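Local structure of phenylalanyl-tRNA synthetase beta chain (Bacteroides fragilis, 3IG2) at residues B[68-73]-B[200-205]; B[165-170]-B[190-195]; B[28-33]-B[48-53]. The protein forms the catalytic-like core domain of the beta subunit of phenylalanyl-tRNA synthetase, the tetrameric ligase that attaches phenylalanine to tRNA(Phe) at the expense of ATP. One frame throughout, in Å; residues are numbered along the deposited sequence.

Contact 1: residues B[68-73]-B[200-205]; sequences GGLESI and NEVYYA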
loop_
_atom_site.group_PDB
_atom_site.type_symbol
_atom_site.label_atom_id
_atom_site.label_comp_id
_atom_site.label_asym_id
_atom_site.label_seq_id
_atom_site.Cartn_x
_atom_site.Cartn_y
_atom_site.Cartn_z
ATOM N N GLY B 68 -1.749 30.388 2.311
ATOM C CA GLY B 68 -2.295 29.662 3.426
ATOM C C GLY B 68 -1.648 28.299 3.578
ATOM O O GLY B 68 -1.382 27.864 4.688
ATOM N N GLY B 69 -1.418 27.618 2.461
ATOM C CA GLY B 69 -0.738 26.320 2.490
ATOM C C GLY B 69 0.702 26.427 2.994
ATOM O O GLY B 69 1.177 25.533 3.686
ATOM N N LEU B 70 1.398 27.510 2.653
ATOM C CA LEU B 70 2.767 27.696 3.140
ATOM C C LEU B 70 2.758 27.948 4.639
ATOM O O LEU B 70 3.616 27.440 5.324
ATOM C CB LEU B 70 3.505 28.820 2.414
ATOM C CG LEU B 70 3.798 28.643 0.925
ATOM C CD1 LEU B 70 4.495 29.876 0.399
ATOM C CD2 LEU B 70 4.610 27.385 0.611
ATOM N N GLU B 71 1.788 28.713 5.134
ATOM C CA GLU B 71 1.577 28.872 6.579
ATOM C C GLU B 71 1.331 27.519 7.273
ATOM O O GLU B 71 1.926 27.239 8.318
ATOM C CB GLU B 71 0.409 29.803 6.871
ATOM C CG GLU B 71 0.613 31.258 6.487
ATOM C CD GLU B 71 -0.708 32.042 6.481
ATOM O OE1 GLU B 71 -1.765 31.410 6.651
ATOM O OE2 GLU B 71 -0.701 33.285 6.340
ATOM N N SER B 72 0.474 26.690 6.667
ATOM C CA SER B 72 0.149 25.358 7.198
ATOM C C SER B 72 1.382 24.467 7.255
ATOM O O SER B 72 1.564 23.742 8.220
ATOM C CB SER B 72 -0.937 24.671 6.357
ATOM O OG SER B 72 -2.167 25.376 6.386
ATOM N N ILE B 73 2.217 24.508 6.217
ATOM C CA ILE B 73 3.452 23.704 6.180
ATOM C C ILE B 73 4.375 24.153 7.308
ATOM O O ILE B 73 4.896 23.315 8.060
ATOM C CB ILE B 73 4.174 23.762 4.806
ATOM C CG1 ILE B 73 3.464 22.862 3.780
ATOM C CG2 ILE B 73 5.617 23.299 4.951
ATOM C CD1 ILE B 73 3.763 23.218 2.339
ATOM N N ASN B 200 11.811 23.136 3.919
ATOM C CA ASN B 200 11.825 22.063 2.923
ATOM C C ASN B 200 11.333 22.604 1.600
ATOM O O ASN B 200 10.596 23.594 1.549
ATOM C CB ASN B 200 10.943 20.876 3.360
ATOM C CG ASN B 200 11.523 20.115 4.555
ATOM O OD1 ASN B 200 12.146 19.050 4.406
ATOM N ND2 ASN B 200 11.319 20.655 5.742
ATOM N N GLU B 201 11.735 21.975 0.521
ATOM C CA GLU B 201 11.176 22.343 -0.772
ATOM C C GLU B 201 9.694 22.022 -0.833
ATOM O O GLU B 201 9.236 21.071 -0.182
ATOM C CB GLU B 201 11.898 21.617 -1.893
ATOM C CG GLU B 201 13.370 21.954 -1.977
ATOM C CD GLU B 201 14.014 21.358 -3.191
ATOM O OE1 GLU B 201 13.307 20.648 -3.950
ATOM O OE2 GLU B 201 15.225 21.599 -3.395
ATOM N N VAL B 202 8.964 22.824 -1.623
ATOM C CA VAL B 202 7.511 22.697 -1.746
ATOM C C VAL B 202 7.121 22.640 -3.212
ATOM O O VAL B 202 7.531 23.486 -4.012
ATOM C CB VAL B 202 6.743 23.867 -1.061
ATOM C CG1 VAL B 202 5.161 23.693 -1.236
ATOM C CG2 VAL B 202 7.073 23.912 0.402
ATOM N N TYR B 203 6.346 21.629 -3.566
ATOM C CA TYR B 203 5.840 21.493 -4.931
ATOM C C TYR B 203 4.366 21.766 -4.789
ATOM O O TYR B 203 3.709 21.197 -3.919
ATOM C CB TYR B 203 6.145 20.094 -5.487
ATOM C CG TYR B 203 7.543 19.707 -5.107
ATOM C CD1 TYR B 203 7.800 18.559 -4.370
ATOM C CD2 TYR B 203 8.617 20.555 -5.409
ATOM C CE1 TYR B 203 9.089 18.244 -3.975
ATOM C CE2 TYR B 203 9.903 20.244 -5.024
ATOM C CZ TYR B 203 10.128 19.091 -4.309
ATOM O OH TYR B 203 11.400 18.806 -3.925
ATOM N N TYR B 204 3.877 22.691 -5.611
ATOM C CA TYR B 204 2.559 23.266 -5.443
ATOM C C TYR B 204 1.805 23.206 -6.752
ATOM O O TYR B 204 2.362 23.534 -7.808
ATOM C CB TYR B 204 2.689 24.741 -4.983
ATOM C CG TYR B 204 1.412 25.528 -5.033
ATOM C CD1 TYR B 204 0.360 25.239 -4.162
ATOM C CD2 TYR B 204 1.252 26.578 -5.937
ATOM C CE1 TYR B 204 -0.803 25.949 -4.203
ATOM C CE2 TYR B 204 0.083 27.311 -5.979
ATOM C CZ TYR B 204 -0.954 26.983 -5.118
ATOM O OH TYR B 204 -2.123 27.717 -5.134
ATOM N N ALA B 205 0.538 22.821 -6.675
ATOM C CA ALA B 205 -0.352 22.822 -7.853
ATOM C C ALA B 205 -1.598 23.643 -7.566
ATOM O O ALA B 205 -2.150 23.580 -6.456
ATOM C CB ALA B 205 -0.741 21.360 -8.265
#
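Val202 on strand 200-207 meets Leu70 and Ile73, one helical turn apart on helix 66-75, in a wholly apolar contact. From CB, which points at the helix, Val202 divides into two methyls. Val202 CG1, anti to the backbone N (chi1 179°), lies 3.9 Å from Ile73 CD1 and 4.2 Å from Leu70 CD2. Val202 CG2, on the backbone N side, is likewise 3.9 Å from Ile73 CD1, so the isoleucine tip sits against both branches of the valine. Ile73 and Val202 meet tip to tip, whereas Leu70 comes in at a slant and offers only CD2. The long reach of leucine and isoleucine suits the helix, whose backbone stays well back: the CA atoms of Leu70 and Val202 are 8.4 Å apart. Short, beta-branched valine suits an extended strand. Trp118 of the adjoining strand 109-121 touches both Ile73 and Val202 and widens the apolar patch.

Tyr203 points to the other face of the sheet, where Tyr203 OH donates to Glu201 OE1 at 2.7 Å, meeting the carboxylate on its anti side; Leu140 of helix 134-150 touches Tyr203. The two faces of the strand thus serve two helices, a layered helix-sheet-helix core built on a largely antiparallel sheet, consistent with the class II synthetase fold.

Contact 2: residues B[165-170]-B[190-195]; sequences DDIYST and KKMLKA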
loop_
_atom_site.group_PDB
_atom_site.type_symbol
_atom_site.label_atom_id
_atom_site.label_comp_id
_atom_site.label_asym_id
_atom_site.label_seq_id
_atom_site.Cartn_x
_atom_site.Cartn_y
_atom_site.Cartn_z
ATOM N N ASP B 165 8.109 32.233 -12.594
ATOM C CA ASP B 165 7.650 33.572 -12.150
ATOM C C ASP B 165 7.982 33.792 -10.676
ATOM O O ASP B 165 8.737 33.012 -10.117
ATOM C CB ASP B 165 6.145 33.755 -12.411
ATOM C CG ASP B 165 5.270 32.831 -11.575
ATOM O OD1 ASP B 165 5.786 32.076 -10.712
ATOM O OD2 ASP B 165 4.044 32.865 -11.799
ATOM N N ASP B 166 7.408 34.818 -10.039
ATOM C CA ASP B 166 7.690 35.065 -8.611
ATOM C C ASP B 166 7.247 33.944 -7.663
ATOM O O ASP B 166 7.704 33.882 -6.527
ATOM C CB ASP B 166 7.224 36.448 -8.103
ATOM C CG ASP B 166 6.041 37.033 -8.880
ATOM O OD1 ASP B 166 5.034 36.355 -9.200
ATOM O OD2 ASP B 166 6.124 38.239 -9.142
ATOM N N ILE B 167 6.378 33.049 -8.118
ATOM C CA ILE B 167 5.975 31.911 -7.281
ATOM C C ILE B 167 6.822 30.637 -7.553
ATOM O O ILE B 167 7.295 29.986 -6.595
ATOM C CB ILE B 167 4.448 31.619 -7.431
ATOM C CG1 ILE B 167 3.651 32.731 -6.745
ATOM C CG2 ILE B 167 4.092 30.238 -6.868
ATOM C CD1 ILE B 167 2.201 32.716 -7.079
ATOM N N TYR B 168 6.999 30.292 -8.831
ATOM C CA TYR B 168 7.703 29.070 -9.214
ATOM C C TYR B 168 9.072 29.324 -9.803
ATOM O O TYR B 168 9.236 30.181 -10.679
ATOM C CB TYR B 168 6.921 28.295 -10.262
ATOM C CG TYR B 168 5.484 27.943 -9.898
ATOM C CD1 TYR B 168 5.188 26.903 -9.013
ATOM C CD2 TYR B 168 4.427 28.646 -10.463
ATOM C CE1 TYR B 168 3.863 26.577 -8.704
ATOM C CE2 TYR B 168 3.112 28.335 -10.156
ATOM C CZ TYR B 168 2.840 27.294 -9.300
ATOM O OH TYR B 168 1.532 27.019 -9.014
ATOM N N SER B 169 10.062 28.550 -9.380
ATOM C CA SER B 169 11.367 28.587 -10.079
ATOM C C SER B 169 11.200 27.849 -11.406
ATOM O O SER B 169 11.655 28.323 -12.441
ATOM C CB SER B 169 12.477 27.973 -9.239
ATOM O OG SER B 169 11.991 26.842 -8.531
ATOM N N THR B 170 10.512 26.707 -11.355
ATOM C CA THR B 170 10.231 25.858 -12.523
ATOM C C THR B 170 8.764 25.387 -12.443
ATOM O O THR B 170 8.320 24.890 -11.396
ATOM C CB THR B 170 11.164 24.636 -12.542
ATOM O OG1 THR B 170 12.527 25.075 -12.436
ATOM C CG2 THR B 170 11.012 23.830 -13.825
ATOM N N LYS B 190 12.728 29.423 -3.812
ATOM C CA LYS B 190 13.454 29.465 -2.553
ATOM C C LYS B 190 13.175 30.735 -1.728
ATOM O O LYS B 190 12.983 30.659 -0.508
ATOM C CB LYS B 190 14.942 29.361 -2.847
ATOM C CG LYS B 190 15.548 28.046 -2.407
ATOM C CD LYS B 190 15.006 26.836 -3.149
ATOM C CE LYS B 190 15.957 25.642 -2.978
ATOM N NZ LYS B 190 17.384 25.954 -3.324
ATOM N N LYS B 191 13.159 31.889 -2.397
ATOM C CA LYS B 191 12.865 33.165 -1.741
ATOM C C LYS B 191 11.531 33.060 -1.002
ATOM O O LYS B 191 11.413 33.435 0.155
ATOM C CB LYS B 191 12.887 34.312 -2.770
ATOM C CG LYS B 191 12.149 35.597 -2.377
ATOM C CD LYS B 191 12.625 36.778 -3.250
ATOM C CE LYS B 191 11.901 38.066 -2.885
ATOM N NZ LYS B 191 12.304 39.216 -3.766
HETATM N N MSE B 192 10.535 32.485 -1.656
HETATM C CA MSE B 192 9.224 32.338 -1.032
HETATM C C MSE B 192 9.156 31.366 0.141
HETATM O O MSE B 192 8.447 31.620 1.102
HETATM C CB MSE B 192 8.203 31.959 -2.090
HETATM C CG MSE B 192 7.791 33.190 -2.813
HETATM SE SE MSE B 192 6.165 33.756 -1.981
HETATM C CE MSE B 192 5.289 32.368 -3.034
ATOM N N LEU B 193 9.871 30.253 0.060
ATOM C CA LEU B 193 9.944 29.332 1.189
ATOM C C LEU B 193 10.521 30.064 2.405
ATOM O O LEU B 193 10.035 29.928 3.527
ATOM C CB LEU B 193 10.846 28.142 0.823
ATOM C CG LEU B 193 10.388 27.350 -0.393
ATOM C CD1 LEU B 193 11.403 26.289 -0.781
ATOM C CD2 LEU B 193 9.056 26.745 -0.092
ATOM N N LYS B 194 11.577 30.830 2.159
ATOM C CA LYS B 194 12.274 31.552 3.207
ATOM C C LYS B 194 11.348 32.558 3.881
ATOM O O LYS B 194 11.259 32.611 5.104
ATOM C CB LYS B 194 13.470 32.271 2.605
ATOM C CG LYS B 194 14.244 33.097 3.599
ATOM C CD LYS B 194 15.115 32.215 4.466
ATOM C CE LYS B 194 16.470 31.976 3.836
ATOM N NZ LYS B 194 17.543 32.146 4.863
ATOM N N ALA B 195 10.645 33.339 3.069
ATOM C CA ALA B 195 9.751 34.357 3.609
ATOM C C ALA B 195 8.657 33.728 4.466
ATOM O O ALA B 195 8.103 34.407 5.319
ATOM C CB ALA B 195 9.145 35.200 2.492
#
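Ile167 and Met192 bring their CA atoms to 7.1 Å where the loop between strands 159-163 and 171-175 passes helix 190-195, and no hydrogen bond joins the two segments. Met192, present as selenomethionine, does most of the reaching. Its CB points at the loop, and a bend at chi2 (-97°) followed by another at chi3 folds the chain so that Met192 CE ends 4.1 Å from Ile167 CG1. The two side chains cross obliquely, and Ile167 meets the methionine with a flank, because its own CB points away from the helix. Nearer the helix, Met192 CG rests 3.8 Å from Asp166 O in a simple van der Waals approach. A flexible, unbranched side chain suits this place, since it can follow both a carbonyl and a branched neighbour.

Asp165 shapes the loop that offers these groups. Asp165 OD1 accepts from Ile167 N at 2.8 Å, an Asx turn, in a bent bond (139°) arriving from above the carboxylate plane. Asp165 OD1 also takes Tyr168 N at 2.9 Å in a nearly straight bond (172°), so two amides are gripped by one carboxylate oxygen. Ile167 CG2 lies 3.8 Å above the plane of the Tyr168 ring, over its centre. Asp166 turns its carboxylate to Glu40 N and Ser41 OG, which ties the loop to a distant part of the chain.

Leu66 of helix 66-75 touches both Ile167 and Met192, while Phe67 adds to the methionine's surroundings. On another side of helix 190-195, Leu193 packs on Val188 and Val202 of the sheet, and backbone bonds of Ile167 to Thr189 and of Ser169 to Val187 join the loop to the end of strand 181-188 and the residue just after it.

Contact 3: residues B[28-33]-B[48-53]; sequences NSLTRA and VMLLNP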
loop_
_atom_site.group_PDB
_atom_site.type_symbol
_atom_site.label_atom_id
_atom_site.label_comp_id
_atom_site.label_asym_id
_atom_site.label_seq_id
_atom_site.Cartn_x
_atom_site.Cartn_y
_atom_site.Cartn_z
ATOM N N ASN B 28 -8.148 30.181 6.284
ATOM C CA ASN B 28 -9.011 31.334 6.247
ATOM C C ASN B 28 -8.920 32.028 4.907
ATOM O O ASN B 28 -7.867 32.117 4.310
ATOM C CB ASN B 28 -8.577 32.350 7.292
ATOM C CG ASN B 28 -8.978 31.972 8.693
ATOM O OD1 ASN B 28 -9.943 31.231 8.933
ATOM N ND2 ASN B 28 -8.245 32.516 9.649
ATOM N N SER B 29 -10.025 32.547 4.447
ATOM C CA SER B 29 -10.019 33.348 3.239
ATOM C C SER B 29 -9.559 34.778 3.494
ATOM O O SER B 29 -9.082 35.437 2.564
ATOM C CB SER B 29 -11.396 33.316 2.610
ATOM O OG SER B 29 -11.649 31.971 2.218
ATOM N N LEU B 30 -9.698 35.261 4.727
ATOM C CA LEU B 30 -9.192 36.593 5.097
ATOM C C LEU B 30 -7.675 36.456 5.270
ATOM O O LEU B 30 -7.210 35.558 5.981
ATOM C CB LEU B 30 -9.844 37.082 6.389
ATOM C CG LEU B 30 -9.426 38.421 7.029
ATOM C CD1 LEU B 30 -9.560 39.608 6.061
ATOM C CD2 LEU B 30 -10.205 38.714 8.319
ATOM N N THR B 31 -6.921 37.332 4.613
ATOM C CA THR B 31 -5.466 37.182 4.564
ATOM C C THR B 31 -4.723 38.537 4.578
ATOM O O THR B 31 -5.342 39.598 4.798
ATOM C CB THR B 31 -5.072 36.331 3.337
ATOM O OG1 THR B 31 -3.715 35.898 3.454
ATOM C CG2 THR B 31 -5.238 37.128 2.057
ATOM N N ARG B 32 -3.419 38.475 4.315
ATOM C CA ARG B 32 -2.468 39.604 4.425
ATOM C C ARG B 32 -2.099 40.171 3.046
ATOM O O ARG B 32 -1.448 39.500 2.230
ATOM C CB ARG B 32 -1.214 39.103 5.154
ATOM C CG ARG B 32 -0.026 40.041 5.219
ATOM C CD ARG B 32 0.926 39.536 6.299
ATOM N NE ARG B 32 2.263 40.143 6.285
ATOM C CZ ARG B 32 2.572 41.354 6.770
ATOM N NH1 ARG B 32 1.641 42.145 7.305
ATOM N NH2 ARG B 32 3.824 41.794 6.705
ATOM N N ALA B 33 -2.529 41.409 2.788
ATOM C CA ALA B 33 -2.272 42.095 1.523
ATOM C C ALA B 33 -0.756 42.151 1.174
ATOM O O ALA B 33 -0.374 42.076 0.003
ATOM C CB ALA B 33 -2.882 43.533 1.561
ATOM N N VAL B 48 -8.984 42.011 -3.454
ATOM C CA VAL B 48 -10.257 42.453 -2.929
ATOM C C VAL B 48 -10.012 42.941 -1.509
ATOM O O VAL B 48 -9.909 42.133 -0.599
ATOM C CB VAL B 48 -11.263 41.269 -2.929
ATOM C CG1 VAL B 48 -12.631 41.691 -2.335
ATOM C CG2 VAL B 48 -11.426 40.733 -4.335
HETATM N N MSE B 49 -9.953 44.261 -1.326
HETATM C CA MSE B 49 -9.634 44.834 -0.040
HETATM C C MSE B 49 -10.882 44.972 0.821
HETATM O O MSE B 49 -12.001 45.216 0.316
HETATM C CB MSE B 49 -8.938 46.211 -0.173
HETATM C CG MSE B 49 -7.699 46.271 -1.067
HETATM SE SE MSE B 49 -6.257 45.199 -0.377
HETATM C CE MSE B 49 -5.846 46.302 1.207
ATOM N N LEU B 50 -10.663 44.842 2.127
ATOM C CA LEU B 50 -11.721 45.038 3.100
ATOM C C LEU B 50 -11.936 46.513 3.368
ATOM O O LEU B 50 -10.982 47.271 3.455
ATOM C CB LEU B 50 -11.402 44.306 4.409
ATOM C CG LEU B 50 -12.022 42.920 4.615
ATOM C CD1 LEU B 50 -11.583 41.938 3.590
ATOM C CD2 LEU B 50 -11.751 42.386 6.037
ATOM N N LEU B 51 -13.203 46.903 3.509
ATOM C CA LEU B 51 -13.545 48.245 3.991
ATOM C C LEU B 51 -13.037 48.488 5.414
ATOM O O LEU B 51 -12.505 49.568 5.706
ATOM C CB LEU B 51 -15.067 48.478 3.929
ATOM C CG LEU B 51 -15.495 49.885 4.334
ATOM C CD1 LEU B 51 -14.872 50.888 3.436
ATOM C CD2 LEU B 51 -17.024 50.013 4.304
ATOM N N ASN B 52 -13.220 47.493 6.296
ATOM C CA ASN B 52 -12.863 47.666 7.699
ATOM C C ASN B 52 -11.927 46.560 8.096
ATOM O O ASN B 52 -12.343 45.618 8.765
ATOM C CB ASN B 52 -14.100 47.662 8.619
ATOM C CG ASN B 52 -15.166 48.641 8.172
ATOM O OD1 ASN B 52 -16.294 48.242 7.896
ATOM N ND2 ASN B 52 -14.816 49.931 8.092
ATOM N N PRO B 53 -10.657 46.657 7.672
ATOM C CA PRO B 53 -9.693 45.576 7.920
ATOM C C PRO B 53 -9.511 45.363 9.409
ATOM O O PRO B 53 -9.626 46.330 10.157
ATOM C CB PRO B 53 -8.402 46.110 7.294
ATOM C CG PRO B 53 -8.582 47.587 7.200
ATOM C CD PRO B 53 -10.035 47.841 7.049
#
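Leu30 and Leu50 cross at about a right angle, and the methyl CD1 of Leu30 is presented to both branches of Leu50: CD2 at 3.5 Å, a close approach for two methyls, and CD1 at 4.0 Å. The CB of Leu50 points at the opposing segment, while that of Leu30 does not; with CG anti to the backbone N (chi1 177°), Leu30 nevertheless carries its tip across. Leucine suits both places because the backbones are well separated, with 9.0 Å between the two CA atoms.

The second pair is unequal. Ala33 points its single methyl at Met49, a selenomethionine whose chain bends at chi2 and again at chi3, bringing Met49 CE to 4.1 Å from Ala33 CB. A small residue on one side is thus matched by a long, pliable one on the other. Leu58 packs on Leu30.

No hydrogen bond links the two segments directly. Strands 30-31 and 48-49 are the outer members of a small, surface-lying three-stranded antiparallel sheet, each bonded to strand 60-61. The contacts join these outer strands and the residues that follow them, with Ala33 and Met49 both touching Cys60 of the middle strand.

In the fold
Contact 3 closes first along the chain, before contact 1 opens; contact 2 then falls inside the long loop that contact 1 closes. Contacts 1 and 2 have centres 11 Å apart and touch, with Tyr168 against Tyr204. Helix 190-195 leads through a short loop into strand 200-207, and helix 66-75 supplies one side of contact 1 and reaches contact 2 through Leu66 and Phe67, so they form one continuous buried region beside the seven-stranded mixed sheet. Contact 3 stands apart, its centre 21 Å from that of contact 1 and 23 Å from that of contact 2, on the separate three-stranded sheet. The domain therefore combines a compact buried centre with a smaller peripheral sheet.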